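Local structure of cell division control protein 13 (Saccharomyces cerevisiae, 4HCE) at residues E17-I23 and D99-V105; K22-M26 and L93-P98. The protein acts in telomere maintenance in yeast, where dimerization of this OB-fold domain is required for productive binding of Stn1. All coordinates share one frame; numbering follows the deposited sequence.

Overall arrangement
Strand 16-27 is the first strand of the OB fold and supplies one side of both contacts. Beyond its end the chain runs through strands 42-47 and 65-69 and helices 72-79 and 86-92. The loop after helix 86-92 then returns to the second half of the strand, as interaction 2 (22-26 with 93-98). Directly after it, 99-105 pairs with 17-23 in interaction 1 and closes a slightly longer loop that encloses the first. The contacts share K22 and I23 and meet where I101 CD1 and D99 CB pack on L94 CD1. Interaction 1 joins two strands of the sheet, whereas interaction 2 ties the helix 86-92 exit to that sheet.

Interaction 1. Residues E17-I23 and D99-V105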
ATOM      1  N   GLU B  17      -1.195   0.140  19.385  1.00 27.09           N
ATOM      2  CA  GLU B  17      -2.648   0.030  19.524  1.00 27.53           C
ATOM      3  C   GLU B  17      -3.140  -1.405  19.523  1.00 27.86           C
ATOM      4  O   GLU B  17      -2.638  -2.260  18.776  1.00 26.62           O
ATOM      5  CB  GLU B  17      -3.388   0.816  18.425  1.00 26.73           C
ATOM      6  CG  GLU B  17      -3.163   2.330  18.468  1.00 30.01           C
ATOM      7  CD  GLU B  17      -3.882   3.054  19.624  1.00 32.15           C
ATOM      8  OE1 GLU B  17      -4.816   2.490  20.234  1.00 30.58           O
ATOM      9  OE2 GLU B  17      -3.507   4.212  19.936  1.00 32.68           O
ATOM     10  N   ARG B  18      -4.156  -1.650  20.346  1.00 28.82           N
ATOM     11  CA  ARG B  18      -4.869  -2.908  20.305  1.00 30.67           C
ATOM     12  C   ARG B  18      -6.179  -2.744  19.544  1.00 30.23           C
ATOM     13  O   ARG B  18      -7.014  -1.911  19.892  1.00 30.60           O
ATOM     14  CB  ARG B  18      -5.140  -3.446  21.706  1.00 33.37           C
ATOM     15  CG  ARG B  18      -5.785  -4.830  21.706  1.00 36.56           C
ATOM     16  CD  ARG B  18      -5.910  -5.365  23.117  1.00 39.76           C
ATOM     17  NE  ARG B  18      -4.585  -5.457  23.723  1.00 44.93           N
ATOM     18  CZ  ARG B  18      -4.344  -5.528  25.029  1.00 45.84           C
ATOM     19  NH1 ARG B  18      -5.353  -5.532  25.903  1.00 46.02           N
ATOM     20  NH2 ARG B  18      -3.083  -5.602  25.456  1.00 46.78           N
ATOM     21  N   LEU B  19      -6.352  -3.534  18.497  1.00 27.08           N
ATOM     22  CA  LEU B  19      -7.575  -3.462  17.723  1.00 26.37           C
ATOM     23  C   LEU B  19      -8.242  -4.814  17.728  1.00 25.95           C
ATOM     24  O   LEU B  19      -7.584  -5.861  17.806  1.00 25.66           O
ATOM     25  CB  LEU B  19      -7.301  -2.976  16.284  1.00 26.75           C
ATOM     26  CG  LEU B  19      -6.448  -1.694  16.110  1.00 29.00           C
ATOM     27  CD1 LEU B  19      -6.009  -1.521  14.679  1.00 31.16           C
ATOM     28  CD2 LEU B  19      -7.168  -0.427  16.539  1.00 28.94           C
ATOM     29  N   GLU B  20      -9.561  -4.780  17.641  1.00 25.55           N
ATOM     30  CA  GLU B  20     -10.374  -5.973  17.613  1.00 25.16           C
ATOM     31  C   GLU B  20     -11.398  -5.834  16.495  1.00 24.97           C
ATOM     32  O   GLU B  20     -11.907  -4.739  16.230  1.00 24.41           O
ATOM     33  CB  GLU B  20     -11.031  -6.242  18.978  1.00 25.22           C
ATOM     34  CG  GLU B  20     -11.729  -7.631  19.053  1.00 26.74           C
ATOM     35  CD  GLU B  20     -13.124  -7.669  18.397  1.00 27.54           C
ATOM     36  OE1 GLU B  20     -13.646  -8.785  18.171  1.00 26.73           O
ATOM     37  OE2 GLU B  20     -13.707  -6.578  18.098  1.00 28.86           O
ATOM     38  N   GLY B  21     -11.672  -6.943  15.807  1.00 24.46           N
ATOM     39  CA  GLY B  21     -12.540  -6.902  14.640  1.00 23.28           C
ATOM     40  C   GLY B  21     -12.163  -8.041  13.738  1.00 24.13           C
ATOM     41  O   GLY B  21     -12.045  -9.204  14.184  1.00 23.03           O
ATOM     42  N   LYS B  22     -11.954  -7.709  12.468  1.00 24.44           N
ATOM     43  CA  LYS B  22     -11.685  -8.729  11.481  1.00 25.93           C
ATOM     44  C   LYS B  22     -10.647  -8.318  10.450  1.00 26.92           C
ATOM     45  O   LYS B  22     -10.529  -7.136  10.055  1.00 27.49           O
ATOM     46  CB  LYS B  22     -13.004  -9.242  10.826  1.00 27.57           C
ATOM     47  CG  LYS B  22     -13.665 -10.402  11.620  1.00 29.28           C
ATOM     48  CD  LYS B  22     -14.571 -11.348  10.822  1.00 30.26           C
ATOM     49  CE  LYS B  22     -13.852 -12.193   9.792  1.00 29.68           C
ATOM     50  NZ  LYS B  22     -13.082 -13.356  10.346  1.00 29.62           N
ATOM     51  N   ILE B  23      -9.861  -9.294  10.021  1.00 28.21           N
ATOM     52  CA  ILE B  23      -9.050  -9.089   8.836  1.00 28.07           C
ATOM     53  C   ILE B  23      -9.955  -9.386   7.671  1.00 29.83           C
ATOM     54  O   ILE B  23     -10.520 -10.500   7.562  1.00 29.19           O
ATOM     55  CB  ILE B  23      -7.824  -9.998   8.793  1.00 28.07           C
ATOM     56  CG1 ILE B  23      -6.931  -9.700   9.995  1.00 26.82           C
ATOM     57  CG2 ILE B  23      -7.063  -9.803   7.471  1.00 26.74           C
ATOM     58  CD1 ILE B  23      -6.027 -10.851  10.330  1.00 28.29           C
ATOM     59  N   ASP B  99     -15.220 -15.594  12.702  1.00 33.49           N
ATOM     60  CA  ASP B  99     -14.354 -15.535  13.863  1.00 32.85           C
ATOM     61  C   ASP B  99     -13.599 -14.234  13.976  1.00 31.60           C
ATOM     62  O   ASP B  99     -12.896 -13.817  13.058  1.00 31.16           O
ATOM     63  CB  ASP B  99     -13.346 -16.670  13.835  1.00 33.84           C
ATOM     64  CG  ASP B  99     -13.998 -18.028  13.754  1.00 36.03           C
ATOM     65  OD1 ASP B  99     -14.957 -18.212  12.970  1.00 36.15           O
ATOM     66  OD2 ASP B  99     -13.525 -18.916  14.482  1.00 38.01           O
ATOM     67  N   ARG B 100     -13.711 -13.637  15.146  1.00 30.49           N
ATOM     68  CA  ARG B 100     -13.085 -12.375  15.423  1.00 31.50           C
ATOM     69  C   ARG B 100     -11.605 -12.482  15.737  1.00 31.96           C
ATOM     70  O   ARG B 100     -11.104 -13.530  16.178  1.00 30.70           O
ATOM     71  CB  ARG B 100     -13.868 -11.671  16.513  1.00 33.19           C
ATOM     72  CG  ARG B 100     -15.284 -11.509  15.984  1.00 33.05           C
ATOM     73  CD  ARG B 100     -16.069 -10.552  16.783  1.00 32.67           C
ATOM     74  NE  ARG B 100     -15.734  -9.144  16.567  1.00 31.25           N
ATOM     75  CZ  ARG B 100     -16.230  -8.371  15.616  1.00 31.20           C
ATOM     76  NH1 ARG B 100     -17.020  -8.868  14.668  1.00 30.77           N
ATOM     77  NH2 ARG B 100     -15.917  -7.079  15.621  1.00 31.86           N
ATOM     78  N   ILE B 101     -10.915 -11.386  15.453  1.00 30.93           N
ATOM     79  CA  ILE B 101      -9.477 -11.330  15.548  1.00 30.48           C
ATOM     80  C   ILE B 101      -9.103 -10.146  16.404  1.00 28.30           C
ATOM     81  O   ILE B 101      -9.781  -9.119  16.404  1.00 26.86           O
ATOM     82  CB  ILE B 101      -8.815 -11.282  14.137  1.00 31.80           C
ATOM     83  CG1 ILE B 101      -8.575 -12.708  13.643  1.00 34.39           C
ATOM     84  CG2 ILE B 101      -7.428 -10.663  14.169  1.00 29.53           C
ATOM     85  CD1 ILE B 101      -9.631 -13.237  12.720  1.00 35.43           C
ATOM     86  N   SER B 102      -8.026 -10.316  17.152  1.00 28.24           N
ATOM     87  CA  SER B 102      -7.489  -9.257  17.946  1.00 29.09           C
ATOM     88  C   SER B 102      -6.014  -9.079  17.596  1.00 28.85           C
ATOM     89  O   SER B 102      -5.262 -10.067  17.540  1.00 30.39           O
ATOM     90  CB  SER B 102      -7.657  -9.605  19.424  1.00 30.66           C
ATOM     91  OG  SER B 102      -7.220  -8.505  20.204  1.00 35.30           O
ATOM     92  N   VAL B 103      -5.595  -7.834  17.379  1.00 27.04           N
ATOM     93  CA  VAL B 103      -4.213  -7.553  16.982  1.00 27.17           C
ATOM     94  C   VAL B 103      -3.621  -6.425  17.832  1.00 29.40           C
ATOM     95  O   VAL B 103      -4.332  -5.522  18.303  1.00 30.04           O
ATOM     96  CB  VAL B 103      -4.092  -7.180  15.471  1.00 27.45           C
ATOM     97  CG1 VAL B 103      -4.538  -8.322  14.569  1.00 26.60           C
ATOM     98  CG2 VAL B 103      -4.887  -5.927  15.145  1.00 26.48           C
ATOM     99  N   GLU B 104      -2.319  -6.479  18.045  1.00 29.57           N
ATOM    100  CA  GLU B 104      -1.617  -5.305  18.509  1.00 29.89           C
ATOM    101  C   GLU B 104      -0.789  -4.843  17.350  1.00 28.35           C
ATOM    102  O   GLU B 104      -0.084  -5.635  16.742  1.00 30.02           O
ATOM    103  CB  GLU B 104      -0.744  -5.589  19.721  1.00 31.69           C
ATOM    104  CG  GLU B 104      -1.529  -5.501  21.005  1.00 36.87           C
ATOM    105  CD  GLU B 104      -0.715  -5.850  22.221  1.00 40.99           C
ATOM    106  OE1 GLU B 104      -1.329  -5.929  23.314  1.00 43.76           O
ATOM    107  OE2 GLU B 104       0.522  -6.046  22.081  1.00 41.13           O
ATOM    108  N   VAL B 105      -0.893  -3.562  17.039  1.00 26.80           N
ATOM    109  CA  VAL B 105      -0.149  -3.000  15.929  1.00 27.19           C
ATOM    110  C   VAL B 105       0.779  -1.929  16.467  1.00 28.70           C
ATOM    111  O   VAL B 105       0.481  -1.286  17.489  1.00 27.51           O
ATOM    112  CB  VAL B 105      -1.063  -2.462  14.795  1.00 26.83           C
ATOM    113  CG1 VAL B 105      -1.864  -3.599  14.178  1.00 25.79           C
ATOM    114  CG2 VAL B 105      -2.006  -1.367  15.285  1.00 26.63           C
TER
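Backbone bonds join E17 to V105, L19 to V103 and G21 to I101, each an antiparallel hydrogen-bonded pair; V103 N to L19 O is nearly straight (171°). G21 sits where the strand turns a corner, at backbone angles that would jam a CB against the preceding carbonyl oxygen. On the face bearing R18, E20, S102 and E104, R18 and E104 run side by side as a salt bridge: with CG of R18 anti to its N (chi1 -175°) and the chain bent at chi3, NH2 meets E104 OE1 at 2.8 Å, the two flat groups nearly coplanar. In a second salt bridge R100, of the loop before the strand, crosses E20 at about a right angle, NE reaching the syn lone pair of E20 OE1 at 2.7 Å. K22 NZ holds D99 O at 2.8 Å and also bonds K97 O and L94 O. On the other face, L19 CB packs on V103 CG2 (4.0 Å) and L19 CD1 on V105 CG2 (4.1 Å). This pairing of strands 16-27 and 101-110 closes the OB-fold barrel; strands 42-47 (F46) and 120-129 (W123, I128) flank it and, with I65 and I67 of strand 65-69, pack on its apolar face, while N127 bonds E104 OE2.

Interaction 2. Residues K22-M26 and L93-P98; sequences KIVGM and LLLEKP
A Schellman motif at L94 ends helix 86-92 and leads into a type I turn from L94 to K97, whose carbonyls receive the ammonium of K22. K22 NZ bonds L94 O and K97 O, each at 2.7 Å, from well above the carbonyl planes. L94 O also accepts the turn's own K97 N bond, and its two donors arrive from opposite faces of its plane. Bends at chi3 (67°) and chi4 (76°) curl the end of the lysine chain, so that NZ faces the turn carbonyls; CD lies 3.6 Å from P98 O. Water 1 accepts from K22 NZ and donates to I23 O and L93 O (2.6 Å), while water 2 links I23 O to L95 O. With an alanine in place of K22, the L94, K97 and D99 carbonyls would probably lose the charged donor they share, and the turn its direct polar link to the strand. Beside this polar cluster, I23 CG2 presses on L95 CD2 at a tight 3.4 Å, and I23 CD1 meets L93 CD2 at 3.6 Å. Further along, M26 CE rests loosely on L95 CD1 (4.3 Å). At the outer side of the turn, E96 packs on A116 of the second subunit. The contact fits the helix exit against strand 16-27: M26 packs on S86, I89 and S90 of helix 86-92, L93 touches L44 of strand 42-47, and I128 of strand 120-129 meets I23 and L93.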
ATOM      1  N   LYS B  22     -11.954  -7.709  12.468  1.00 24.44           N
ATOM      2  CA  LYS B  22     -11.685  -8.729  11.481  1.00 25.93           C
ATOM      3  C   LYS B  22     -10.647  -8.318  10.450  1.00 26.92           C
ATOM      4  O   LYS B  22     -10.529  -7.136  10.055  1.00 27.49           O
ATOM      5  CB  LYS B  22     -13.004  -9.242  10.826  1.00 27.57           C
ATOM      6  CG  LYS B  22     -13.665 -10.402  11.620  1.00 29.28           C
ATOM      7  CD  LYS B  22     -14.571 -11.348  10.822  1.00 30.26           C
ATOM      8  CE  LYS B  22     -13.852 -12.193   9.792  1.00 29.68           C
ATOM      9  NZ  LYS B  22     -13.082 -13.356  10.346  1.00 29.62           N
ATOM     10  N   ILE B  23      -9.861  -9.294  10.021  1.00 28.21           N
ATOM     11  CA  ILE B  23      -9.050  -9.089   8.836  1.00 28.07           C
ATOM     12  C   ILE B  23      -9.955  -9.386   7.671  1.00 29.83           C
ATOM     13  O   ILE B  23     -10.520 -10.500   7.562  1.00 29.19           O
ATOM     14  CB  ILE B  23      -7.824  -9.998   8.793  1.00 28.07           C
ATOM     15  CG1 ILE B  23      -6.931  -9.700   9.995  1.00 26.82           C
ATOM     16  CG2 ILE B  23      -7.063  -9.803   7.471  1.00 26.74           C
ATOM     17  CD1 ILE B  23      -6.027 -10.851  10.330  1.00 28.29           C
ATOM     18  N   VAL B  24     -10.110  -8.371   6.823  1.00 28.71           N
ATOM     19  CA  VAL B  24     -11.075  -8.425   5.743  1.00 30.68           C
ATOM     20  C   VAL B  24     -10.386  -8.506   4.382  1.00 32.43           C
ATOM     21  O   VAL B  24     -11.044  -8.491   3.368  1.00 35.41           O
ATOM     22  CB  VAL B  24     -12.040  -7.218   5.768  1.00 29.34           C
ATOM     23  CG1 VAL B  24     -12.953  -7.303   6.969  1.00 29.06           C
ATOM     24  CG2 VAL B  24     -11.268  -5.903   5.783  1.00 29.32           C
ATOM     25  N   GLY B  25      -9.065  -8.594   4.365  1.00 33.95           N
ATOM     26  CA  GLY B  25      -8.351  -8.708   3.100  1.00 34.81           C
ATOM     27  C   GLY B  25      -6.849  -8.678   3.253  1.00 35.17           C
ATOM     28  O   GLY B  25      -6.307  -8.287   4.296  1.00 31.14           O
ATOM     29  N   MET B  26      -6.172  -9.107   2.197  1.00 36.24           N
ATOM     30  CA  MET B  26      -4.734  -9.036   2.156  1.00 36.59           C
ATOM     31  C   MET B  26      -4.245  -8.589   0.791  1.00 37.09           C
ATOM     32  O   MET B  26      -4.905  -8.795  -0.235  1.00 35.44           O
ATOM     33  CB  MET B  26      -4.073 -10.359   2.611  1.00 38.54           C
ATOM     34  CG  MET B  26      -4.222 -11.551   1.686  1.00 40.56           C
ATOM     35  SD  MET B  26      -3.619 -13.121   2.382  1.00 39.37           S
ATOM     36  CE  MET B  26      -4.657 -14.249   1.482  1.00 39.29           C
ATOM     37  N   LEU B  93      -6.058 -16.683   8.653  1.00 29.86           N
ATOM     38  CA  LEU B  93      -6.542 -15.375   9.083  1.00 29.57           C
ATOM     39  C   LEU B  93      -8.069 -15.316   9.165  1.00 30.04           C
ATOM     40  O   LEU B  93      -8.635 -14.283   9.546  1.00 29.98           O
ATOM     41  CB  LEU B  93      -6.046 -14.298   8.123  1.00 27.68           C
ATOM     42  CG  LEU B  93      -4.531 -14.111   8.155  1.00 27.94           C
ATOM     43  CD1 LEU B  93      -4.138 -13.050   7.143  1.00 25.53           C
ATOM     44  CD2 LEU B  93      -4.073 -13.767   9.568  1.00 27.06           C
ATOM     45  N   LEU B  94      -8.725 -16.404   8.773  1.00 29.94           N
ATOM     46  CA  LEU B  94     -10.184 -16.537   8.889  1.00 31.70           C
ATOM     47  C   LEU B  94     -10.986 -15.492   8.089  1.00 31.63           C
ATOM     48  O   LEU B  94     -12.068 -15.054   8.534  1.00 30.78           O
ATOM     49  CB  LEU B  94     -10.588 -16.516  10.375  1.00 30.64           C
ATOM     50  CG  LEU B  94      -9.902 -17.571  11.243  1.00 31.77           C
ATOM     51  CD1 LEU B  94      -9.812 -17.095  12.691  1.00 33.16           C
ATOM     52  CD2 LEU B  94     -10.603 -18.927  11.160  1.00 31.43           C
ATOM     53  N   LEU B  95     -10.464 -15.108   6.918  1.00 31.69           N
ATOM     54  CA  LEU B  95     -11.122 -14.114   6.067  1.00 33.23           C
ATOM     55  C   LEU B  95     -12.531 -14.529   5.666  1.00 34.83           C
ATOM     56  O   LEU B  95     -13.390 -13.670   5.503  1.00 33.46           O
ATOM     57  CB  LEU B  95     -10.323 -13.796   4.796  1.00 34.74           C
ATOM     58  CG  LEU B  95      -8.817 -13.497   4.846  1.00 35.19           C
ATOM     59  CD1 LEU B  95      -8.317 -13.017   3.482  1.00 33.61           C
ATOM     60  CD2 LEU B  95      -8.502 -12.482   5.913  1.00 31.43           C
ATOM     61  N   GLU B  96     -12.773 -15.832   5.521  1.00 36.90           N
ATOM     62  CA  GLU B  96     -14.100 -16.299   5.083  1.00 41.18           C
ATOM     63  C   GLU B  96     -14.967 -16.825   6.220  1.00 41.73           C
ATOM     64  O   GLU B  96     -16.016 -17.440   5.982  1.00 44.73           O
ATOM     65  CB  GLU B  96     -13.983 -17.334   3.960  1.00 42.95           C
ATOM     66  CG  GLU B  96     -13.328 -16.743   2.726  1.00 46.87           C
ATOM     67  CD  GLU B  96     -13.131 -17.747   1.615  1.00 51.23           C
ATOM     68  OE1 GLU B  96     -12.480 -18.805   1.833  1.00 50.80           O
ATOM     69  OE2 GLU B  96     -13.628 -17.455   0.508  1.00 55.17           O
ATOM     70  N   LYS B  97     -14.532 -16.575   7.449  1.00 39.24           N
ATOM     71  CA  LYS B  97     -15.248 -17.057   8.611  1.00 38.49           C
ATOM     72  C   LYS B  97     -15.659 -15.875   9.470  1.00 37.34           C
ATOM     73  O   LYS B  97     -15.151 -14.778   9.274  1.00 36.96           O
ATOM     74  CB  LYS B  97     -14.393 -18.064   9.377  1.00 40.27           C
ATOM     75  CG  LYS B  97     -14.361 -19.428   8.707  1.00 43.33           C
ATOM     76  CD  LYS B  97     -13.675 -20.454   9.596  1.00 46.81           C
ATOM     77  CE  LYS B  97     -13.625 -21.831   8.956  1.00 50.18           C
ATOM     78  NZ  LYS B  97     -12.863 -21.844   7.672  1.00 55.99           N
ATOM     79  N   PRO B  98     -16.634 -16.070  10.374  1.00 38.18           N
ATOM     80  CA  PRO B  98     -17.045 -14.924  11.214  1.00 35.26           C
ATOM     81  C   PRO B  98     -16.142 -14.673  12.440  1.00 34.00           C
ATOM     82  O   PRO B  98     -16.262 -13.640  13.102  1.00 33.50           O
ATOM     83  CB  PRO B  98     -18.477 -15.287  11.638  1.00 35.49           C
ATOM     84  CG  PRO B  98     -18.555 -16.777  11.531  1.00 37.38           C
ATOM     85  CD  PRO B  98     -17.588 -17.203  10.452  1.00 37.53           C
TER
HETATM   86  O   HOH W   1     -10.448 -12.395   9.811  1.00 28.19           O
HETATM   87  O   HOH W   2     -13.153 -11.243   6.807  1.00 38.33           O